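Local coordinates for protein TqaA (Penicillium aethiopicum, PDB 5EJD) that probably acts as a nonribosomal peptide synthetase, its C-terminal condensation-type domain, the piece described here, probably cyclising and releasing a peptide tethered to phosphopantetheine, at residues T91-H96 with L139-G144; R149-S154 with V162-I167; A230-P235 with P374-V379. All blocks are in the same frame, centred on the assembly; numbering follows the deposited sequence.

Contact 1: residues T91-H96 with L139-G144; sequences TSFVEH and LNVLGG
Ser92 and Gly144 make the direct polar link between strand 91-96 and the loop 139-144. The hydroxyl OG of Ser92 donates to the carbonyl O of Gly144 across a short 2.5 Å. It approaches at a C=O...OG angle of 119°, tilted from the carbonyl plane. The serine torsion makes this possible: OG stands opposite the backbone N (chi1 157°), which swings it out to the loop. Without the hydroxyl, as with an alanine here, the Gly144 carbonyl would probably lose this donor and the end of the loop could shift.

Two successive type I turns, Asn140-Gly143 and Val141-Gly144, bring the loop back to the strand. Gly144 has a positive phi of 97°, and a beta carbon on it would press against the carbonyl before it and against Val94 CG2, so glycine suits the place. Its CA instead lies 3.2 Å from Phe93 O in a CA-H...O contact. Beside this, water 1 accepts from Phe93 N at 2.8 Å and donates to Val141 O at 2.7 Å, and lies in the plane of the Phe93 ring at its edge.

The Phe93 side chain runs alongside Val141, CB meeting the branch CG1 at 4.0 Å, while Thr91 CG2 covers part of one ring face. Farther along, Leu142 sends its CD1 methyl obliquely past the carboxylate end of the exposed Glu95, brushing CD at 4.0 Å in a loose van der Waals contact.

Strand 91-96 is an outer strand of a small antiparallel sheet, paired through Ser92 and Val94 with strand 99-106. Helix 47-54 packs over the contact: its Gln49 and Ile53 meet Phe93, and Ile53 also touches Leu142. The loop itself leads from helix 123-135 to strand 149-154.

Contact 2: residues R149-S154 with V162-I167; sequences RFTLVS and VLTIQI
Thr151 and Thr164 face each other at the middle of an antiparallel ladder that runs from Arg149-Gln166 to Val153-Val162, the two strands directed 165° apart.

Backbone hydrogen bonds come first. The central threonine pair exchanges two, Thr151 N to Thr164 O at 3.0 Å and Thr164 N to Thr151 O at 2.8 Å. Val153 and Val162 do the same, with Val153 N to Val162 O at 2.8 Å. At the other end Gln166 N bonds firmly to Arg149 O, but the return bond from Arg149 N to Gln166 O is weak at 3.3 Å. Between these pairs, at the non-hydrogen-bonded positions, CA-H...O contacts fill in; Phe150 CA lies 3.2 Å from Thr164 O.

Apolar packing occupies the face of Phe150, Leu152, Leu163 and Ile165. The Phe150 ring, with CG turned away from its carbonyl carbon (chi1 -58°), lies alongside Ile165; its CE2 comes within 3.8 Å of CG2 and also meets CG1. Leu152 and Leu163 touch through their CD1 methyls at 4.2 Å. Phe150 and Leu152 also pack on helix 72-85, so bulky hydrocarbon suits this face.

Beta-branched and polar residues take the other face. Thr151 CB and Thr164 CB meet at 4.0 Å. Both hydroxyls find partners outside the hairpin, OG1 of Thr151 bonding to Arg113 and that of Thr164, weakly, to Asn62. Gln166 extends its amide to Asp135, while Val153 and Val162 pack against Pro123 and Cys127 of helix 123-135.

This is a beta hairpin within a mixed five-stranded sheet covered by helices on both faces, the alpha/beta layering of one half of a condensation domain, related to the chloramphenicol acetyltransferase fold.

Contact 3: residues A230-P235 with P374-V379; sequences AKMAVP and PLSLIV
Met232, Ser376 and Pro235 account for most of the surface buried here. The methionine is extended, CG opposite the backbone N (chi1 -162°) and the rest of the chain straight, so that its methyl reaches right across to the other segment. CE meets Leu375 CD2 at 3.4 Å and rests 3.6 Å from Leu375 CA, while SD of Met232 lies 3.8 Å from the same Leu375 CD2, the two side chains crossing at a slant. A long, flexible, unbranched chain suits this reach.

Ser376 is small enough to sit against the backbone of the opposing loop at Val234 and Pro235: its OG lies 3.5 Å from Val234 CA and 3.6 Å from Pro235 CD, and Val234 CG1 sits against its CB. Pro235, rigid and apolar, lays CG at 4.3 Å from Leu377 CB, and Leu286 of helix 274-289 touches both Pro235 and Leu377.

The backbone of Ser376 and Leu377 is engaged by Val423 and Gly298 on its two neighbouring strands. The contact thus ties the loop after helix 218-227 to the start of strand 377-381, an inner strand of the mixed six-stranded sheet in the C-terminal half of the condensation-type fold.

Contacts 1 and 2 belong to one half of the domain and contact 3 to the other, as expected of a condensation fold built from two acetyltransferase-like halves. The first two have centres 21 Å apart and nearest atoms about 6 Å apart; loop 139-144 is followed, a few residues on, by the first strand of the hairpin. Contact 3 lies about 38 Å, centre to centre, from contact 2, across the middle of the chain, and 29 Å from contact 1. The bound 4'-phosphopantetheine draws on both halves, with Gly174 soon after strand 160-168 and Asn383 just beyond strand 377-381. All three contacts lie away from this site; the side chain of Leu375 is about 13 Å from the ligand.

Contact 1: residues T91-H96 with L139-G144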
loop_
_atom_site.group_PDB
_atom_site.type_symbol
_atom_site.label_atom_id
_atom_site.label_comp_id
_atom_site.label_asym_id
_atom_site.label_seq_id
_atom_site.Cartn_x
_atom_site.Cartn_y
_atom_site.Cartn_z
ATOM N N THR A 91 -3.926 11.160 -14.154
ATOM C CA THR A 91 -4.760 11.859 -13.242
ATOM C C THR A 91 -4.004 13.069 -12.723
ATOM O O THR A 91 -2.814 13.011 -12.396
ATOM C CB THR A 91 -5.170 10.906 -12.123
ATOM O OG1 THR A 91 -5.971 9.863 -12.690
ATOM C CG2 THR A 91 -5.926 11.600 -11.035
ATOM N N SER A 92 -4.745 14.157 -12.601
ATOM C CA SER A 92 -4.266 15.424 -12.089
ATOM C C SER A 92 -5.036 15.707 -10.797
ATOM O O SER A 92 -6.195 15.313 -10.688
ATOM C CB SER A 92 -4.571 16.493 -13.159
ATOM O OG SER A 92 -4.647 17.800 -12.622
ATOM N N PHE A 93 -4.418 16.368 -9.828
ATOM C CA PHE A 93 -5.062 16.626 -8.537
ATOM C C PHE A 93 -5.199 18.108 -8.284
ATOM O O PHE A 93 -4.274 18.861 -8.516
ATOM C CB PHE A 93 -4.245 16.044 -7.389
ATOM C CG PHE A 93 -4.137 14.564 -7.425
ATOM C CD1 PHE A 93 -3.194 13.950 -8.217
ATOM C CD2 PHE A 93 -4.990 13.781 -6.680
ATOM C CE1 PHE A 93 -3.085 12.569 -8.242
ATOM C CE2 PHE A 93 -4.910 12.404 -6.737
ATOM C CZ PHE A 93 -3.935 11.799 -7.502
ATOM N N VAL A 94 -6.304 18.514 -7.690
ATOM C CA VAL A 94 -6.566 19.928 -7.474
ATOM C C VAL A 94 -7.457 20.099 -6.266
ATOM O O VAL A 94 -8.075 19.149 -5.826
ATOM C CB VAL A 94 -7.178 20.484 -8.781
ATOM C CG1 VAL A 94 -8.601 20.951 -8.610
ATOM C CG2 VAL A 94 -6.293 21.541 -9.384
ATOM N N GLU A 95 -7.472 21.281 -5.670
ATOM C CA GLU A 95 -8.425 21.576 -4.583
ATOM C C GLU A 95 -9.671 22.358 -4.989
ATOM O O GLU A 95 -9.641 23.278 -5.767
ATOM C CB GLU A 95 -7.717 22.204 -3.355
ATOM C CG GLU A 95 -7.544 21.172 -2.247
ATOM C CD GLU A 95 -6.766 21.639 -1.020
ATOM O OE1 GLU A 95 -6.210 22.786 -1.041
ATOM O OE2 GLU A 95 -6.709 20.798 -0.060
ATOM N N HIS A 96 -10.796 21.969 -4.425
ATOM C CA HIS A 96 -12.051 22.687 -4.649
ATOM C C HIS A 96 -12.780 22.822 -3.328
ATOM O O HIS A 96 -13.120 21.802 -2.703
ATOM C CB HIS A 96 -12.890 21.958 -5.677
ATOM C CG HIS A 96 -14.209 22.604 -5.942
ATOM N ND1 HIS A 96 -15.354 22.279 -5.243
ATOM C CD2 HIS A 96 -14.573 23.536 -6.852
ATOM C CE1 HIS A 96 -16.370 22.988 -5.705
ATOM N NE2 HIS A 96 -15.922 23.760 -6.682
ATOM N N LEU A 139 7.845 20.891 -6.330
ATOM C CA LEU A 139 6.688 20.036 -6.457
ATOM C C LEU A 139 5.465 20.734 -5.878
ATOM O O LEU A 139 5.485 21.212 -4.753
ATOM C CB LEU A 139 6.929 18.737 -5.698
ATOM C CG LEU A 139 5.794 17.737 -5.779
ATOM C CD1 LEU A 139 5.725 17.101 -7.162
ATOM C CD2 LEU A 139 5.972 16.695 -4.705
ATOM N N ASN A 140 4.384 20.748 -6.647
ATOM C CA ASN A 140 3.134 21.266 -6.149
ATOM C C ASN A 140 1.969 20.470 -6.723
ATOM O O ASN A 140 1.377 20.869 -7.720
ATOM C CB ASN A 140 3.025 22.737 -6.514
ATOM C CG ASN A 140 1.701 23.351 -6.093
ATOM O OD1 ASN A 140 1.134 22.998 -5.085
ATOM N ND2 ASN A 140 1.226 24.271 -6.888
ATOM N N VAL A 141 1.722 19.290 -6.147
ATOM C CA VAL A 141 0.800 18.343 -6.728
ATOM C C VAL A 141 -0.593 18.937 -6.833
ATOM O O VAL A 141 -1.241 18.826 -7.881
ATOM C CB VAL A 141 0.779 17.068 -5.922
ATOM C CG1 VAL A 141 -0.427 16.216 -6.288
ATOM C CG2 VAL A 141 2.057 16.281 -6.153
ATOM N N LEU A 142 -1.009 19.675 -5.812
ATOM C CA LEU A 142 -2.329 20.298 -5.803
ATOM C C LEU A 142 -2.513 21.484 -6.752
ATOM O O LEU A 142 -3.595 22.041 -6.846
ATOM C CB LEU A 142 -2.695 20.705 -4.377
ATOM C CG LEU A 142 -3.027 19.512 -3.478
ATOM C CD1 LEU A 142 -3.238 19.961 -2.048
ATOM C CD2 LEU A 142 -4.241 18.740 -3.982
ATOM N N GLY A 143 -1.465 21.900 -7.449
ATOM C CA GLY A 143 -1.616 22.882 -8.539
ATOM C C GLY A 143 -2.171 22.297 -9.827
ATOM O O GLY A 143 -2.429 23.025 -10.776
ATOM N N GLY A 144 -2.302 20.976 -9.892
ATOM C CA GLY A 144 -2.986 20.328 -11.017
ATOM C C GLY A 144 -2.111 19.810 -12.122
ATOM O O GLY A 144 -2.589 19.183 -13.040
HETATM O O HOH W 1 -1.733 17.184 -9.982
#

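Contact 2: residues R149-S154 with V162-I167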
loop_
_atom_site.group_PDB
_atom_site.type_symbol
_atom_site.label_atom_id
_atom_site.label_comp_id
_atom_site.label_asym_id
_atom_site.label_seq_id
_atom_site.Cartn_x
_atom_site.Cartn_y
_atom_site.Cartn_z
ATOM N N ARG A 149 5.546 11.616 -14.721
ATOM C CA ARG A 149 6.373 12.106 -15.807
ATOM C C ARG A 149 7.611 11.248 -15.957
ATOM O O ARG A 149 8.168 10.778 -14.975
ATOM C CB ARG A 149 6.851 13.521 -15.538
ATOM C CG ARG A 149 5.787 14.440 -14.994
ATOM C CD ARG A 149 5.836 15.921 -15.427
ATOM N NE ARG A 149 6.625 16.682 -14.477
ATOM C CZ ARG A 149 6.717 18.012 -14.475
ATOM N NH1 ARG A 149 6.082 18.719 -15.400
ATOM N NH2 ARG A 149 7.442 18.649 -13.539
ATOM N N PHE A 150 8.067 11.129 -17.192
ATOM C CA PHE A 150 9.186 10.314 -17.530
ATOM C C PHE A 150 10.385 11.132 -17.999
ATOM O O PHE A 150 10.243 12.132 -18.688
ATOM C CB PHE A 150 8.785 9.367 -18.662
ATOM C CG PHE A 150 7.629 8.491 -18.325
ATOM C CD1 PHE A 150 6.335 8.933 -18.491
ATOM C CD2 PHE A 150 7.841 7.223 -17.816
ATOM C CE1 PHE A 150 5.272 8.144 -18.125
ATOM C CE2 PHE A 150 6.784 6.401 -17.510
ATOM C CZ PHE A 150 5.496 6.868 -17.653
ATOM N N THR A 151 11.571 10.643 -17.643
ATOM C CA THR A 151 12.836 11.208 -18.053
ATOM C C THR A 151 13.720 10.102 -18.617
ATOM O O THR A 151 13.796 8.992 -18.084
ATOM C CB THR A 151 13.584 11.850 -16.866
ATOM O OG1 THR A 151 12.816 12.920 -16.324
ATOM C CG2 THR A 151 14.916 12.395 -17.295
ATOM N N LEU A 152 14.437 10.427 -19.675
ATOM C CA LEU A 152 15.368 9.488 -20.286
ATOM C C LEU A 152 16.740 10.172 -20.447
ATOM O O LEU A 152 16.865 11.139 -21.203
ATOM C CB LEU A 152 14.765 9.083 -21.616
ATOM C CG LEU A 152 15.367 7.961 -22.401
ATOM C CD1 LEU A 152 15.493 6.704 -21.556
ATOM C CD2 LEU A 152 14.466 7.712 -23.593
ATOM N N VAL A 153 17.742 9.693 -19.721
ATOM C CA VAL A 153 19.068 10.290 -19.736
ATOM C C VAL A 153 20.060 9.336 -20.357
ATOM O O VAL A 153 20.280 8.283 -19.834
ATOM C CB VAL A 153 19.513 10.629 -18.321
ATOM C CG1 VAL A 153 20.872 11.283 -18.307
ATOM C CG2 VAL A 153 18.527 11.577 -17.677
ATOM N N SER A 154 20.679 9.726 -21.477
ATOM C CA SER A 154 21.571 8.830 -22.239
ATOM C C SER A 154 22.995 9.341 -22.375
ATOM O O SER A 154 23.222 10.525 -22.595
ATOM C CB SER A 154 21.044 8.596 -23.650
ATOM O OG SER A 154 20.158 9.604 -24.003
ATOM N N VAL A 162 19.568 5.973 -18.407
ATOM C CA VAL A 162 18.755 5.903 -17.224
ATOM C C VAL A 162 17.377 6.358 -17.576
ATOM O O VAL A 162 17.191 7.443 -18.082
ATOM C CB VAL A 162 19.286 6.745 -16.101
ATOM C CG1 VAL A 162 18.331 6.662 -14.925
ATOM C CG2 VAL A 162 20.655 6.240 -15.665
ATOM N N LEU A 163 16.402 5.504 -17.273
ATOM C CA LEU A 163 14.993 5.831 -17.399
ATOM C C LEU A 163 14.419 6.112 -16.013
ATOM O O LEU A 163 14.573 5.307 -15.113
ATOM C CB LEU A 163 14.234 4.667 -18.027
ATOM C CG LEU A 163 12.703 4.774 -17.999
ATOM C CD1 LEU A 163 12.207 5.736 -19.046
ATOM C CD2 LEU A 163 12.127 3.411 -18.247
ATOM N N THR A 164 13.628 7.165 -15.918
ATOM C CA THR A 164 13.047 7.583 -14.677
ATOM C C THR A 164 11.538 7.770 -14.798
ATOM O O THR A 164 11.046 8.344 -15.753
ATOM C CB THR A 164 13.767 8.859 -14.291
ATOM O OG1 THR A 164 14.945 8.476 -13.574
ATOM C CG2 THR A 164 12.968 9.766 -13.489
ATOM N N ILE A 165 10.806 7.277 -13.798
ATOM C CA ILE A 165 9.376 7.522 -13.638
ATOM C C ILE A 165 9.198 8.249 -12.316
ATOM O O ILE A 165 9.487 7.684 -11.259
ATOM C CB ILE A 165 8.598 6.201 -13.564
ATOM C CG1 ILE A 165 9.157 5.276 -14.636
ATOM C CG2 ILE A 165 7.098 6.465 -13.721
ATOM C CD1 ILE A 165 8.448 3.951 -14.861
ATOM N N GLN A 166 8.672 9.457 -12.374
ATOM C CA GLN A 166 8.284 10.175 -11.178
ATOM C C GLN A 166 6.808 10.025 -10.920
ATOM O O GLN A 166 6.016 9.980 -11.849
ATOM C CB GLN A 166 8.606 11.659 -11.296
ATOM C CG GLN A 166 10.089 11.887 -11.332
ATOM C CD GLN A 166 10.451 13.340 -11.452
ATOM O OE1 GLN A 166 9.604 14.222 -11.371
ATOM N NE2 GLN A 166 11.728 13.599 -11.529
ATOM N N ILE A 167 6.444 9.959 -9.655
ATOM C CA ILE A 167 5.087 9.618 -9.297
ATOM C C ILE A 167 4.779 10.014 -7.855
ATOM O O ILE A 167 5.623 9.903 -6.986
ATOM C CB ILE A 167 4.841 8.096 -9.550
ATOM C CG1 ILE A 167 3.382 7.731 -9.358
ATOM C CG2 ILE A 167 5.689 7.246 -8.631
ATOM C CD1 ILE A 167 3.062 6.353 -9.921
#

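Contact 3: residues A230-P235 with P374-V379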
loop_
_atom_site.group_PDB
_atom_site.type_symbol
_atom_site.label_atom_id
_atom_site.label_comp_id
_atom_site.label_asym_id
_atom_site.label_seq_id
_atom_site.Cartn_x
_atom_site.Cartn_y
_atom_site.Cartn_z
ATOM N N ALA A 230 -13.258 3.408 24.002
ATOM C CA ALA A 230 -11.831 3.498 23.744
ATOM C C ALA A 230 -11.393 4.930 23.782
ATOM O O ALA A 230 -12.185 5.846 23.541
ATOM C CB ALA A 230 -11.504 2.911 22.389
ATOM N N LYS A 231 -10.118 5.116 24.075
ATOM C CA LYS A 231 -9.487 6.404 23.990
ATOM C C LYS A 231 -8.238 6.280 23.151
ATOM O O LYS A 231 -7.527 5.279 23.236
ATOM C CB LYS A 231 -9.103 6.869 25.411
ATOM C CG LYS A 231 -9.166 8.351 25.592
ATOM C CD LYS A 231 -10.356 8.960 24.850
ATOM C CE LYS A 231 -10.337 10.506 24.830
ATOM N NZ LYS A 231 -11.712 11.097 24.899
ATOM N N MET A 232 -7.979 7.279 22.317
ATOM C CA MET A 232 -6.803 7.255 21.464
ATOM C C MET A 232 -5.785 8.242 21.966
ATOM O O MET A 232 -5.928 9.427 21.791
ATOM C CB MET A 232 -7.147 7.540 20.012
ATOM C CG MET A 232 -6.020 7.070 19.103
ATOM S SD MET A 232 -6.301 7.321 17.334
ATOM C CE MET A 232 -4.537 7.190 16.922
ATOM N N ALA A 233 -4.769 7.734 22.628
ATOM C CA ALA A 233 -3.787 8.580 23.232
ATOM C C ALA A 233 -2.737 8.963 22.200
ATOM O O ALA A 233 -2.540 8.265 21.207
ATOM C CB ALA A 233 -3.130 7.874 24.405
ATOM N N VAL A 234 -2.053 10.066 22.484
ATOM C CA VAL A 234 -0.978 10.554 21.690
ATOM C C VAL A 234 0.335 10.235 22.411
ATOM O O VAL A 234 0.677 10.893 23.356
ATOM C CB VAL A 234 -1.117 12.057 21.499
ATOM C CG1 VAL A 234 0.021 12.603 20.639
ATOM C CG2 VAL A 234 -2.489 12.403 20.906
ATOM N N PRO A 235 1.072 9.208 21.963
ATOM C CA PRO A 235 2.263 8.809 22.691
ATOM C C PRO A 235 3.435 9.747 22.547
ATOM O O PRO A 235 4.310 9.701 23.398
ATOM C CB PRO A 235 2.618 7.437 22.090
ATOM C CG PRO A 235 1.934 7.395 20.789
ATOM C CD PRO A 235 0.691 8.219 20.935
ATOM N N PRO A 374 -6.445 13.213 13.965
ATOM C CA PRO A 374 -5.358 12.450 13.336
ATOM C C PRO A 374 -4.914 11.223 14.127
ATOM O O PRO A 374 -5.007 11.206 15.345
ATOM C CB PRO A 374 -4.202 13.459 13.293
ATOM C CG PRO A 374 -4.434 14.311 14.508
ATOM C CD PRO A 374 -5.937 14.381 14.709
ATOM N N LEU A 375 -4.434 10.217 13.421
ATOM C CA LEU A 375 -3.674 9.139 14.019
ATOM C C LEU A 375 -2.314 9.672 14.375
ATOM O O LEU A 375 -1.743 10.404 13.603
ATOM C CB LEU A 375 -3.498 8.001 13.033
ATOM C CG LEU A 375 -4.808 7.358 12.550
ATOM C CD1 LEU A 375 -4.556 6.444 11.342
ATOM C CD2 LEU A 375 -5.498 6.603 13.679
ATOM N N SER A 376 -1.811 9.346 15.563
ATOM C CA SER A 376 -0.516 9.850 15.981
ATOM C C SER A 376 0.586 8.807 15.913
ATOM O O SER A 376 1.756 9.148 15.985
ATOM C CB SER A 376 -0.561 10.494 17.377
ATOM O OG SER A 376 -1.235 9.668 18.272
ATOM N N LEU A 377 0.211 7.545 15.829
ATOM C CA LEU A 377 1.183 6.467 15.634
ATOM C C LEU A 377 0.619 5.498 14.571
ATOM O O LEU A 377 -0.571 5.129 14.627
ATOM C CB LEU A 377 1.418 5.713 16.909
ATOM C CG LEU A 377 2.393 4.565 16.723
ATOM C CD1 LEU A 377 3.793 5.062 16.594
ATOM C CD2 LEU A 377 2.339 3.638 17.914
ATOM N N ILE A 378 1.438 5.159 13.578
ATOM C CA ILE A 378 1.003 4.261 12.544
ATOM C C ILE A 378 2.063 3.180 12.325
ATOM O O ILE A 378 3.230 3.497 12.103
ATOM C CB ILE A 378 0.751 4.978 11.230
ATOM C CG1 ILE A 378 -0.217 6.112 11.446
ATOM C CG2 ILE A 378 0.197 4.007 10.195
ATOM C CD1 ILE A 378 -0.437 6.986 10.244
ATOM N N VAL A 379 1.638 1.914 12.373
ATOM C CA VAL A 379 2.511 0.802 12.123
ATOM C C VAL A 379 2.221 0.214 10.741
ATOM O O VAL A 379 1.073 -0.116 10.463
ATOM C CB VAL A 379 2.277 -0.282 13.155
ATOM C CG1 VAL A 379 3.142 -1.487 12.850
ATOM C CG2 VAL A 379 2.588 0.237 14.531
#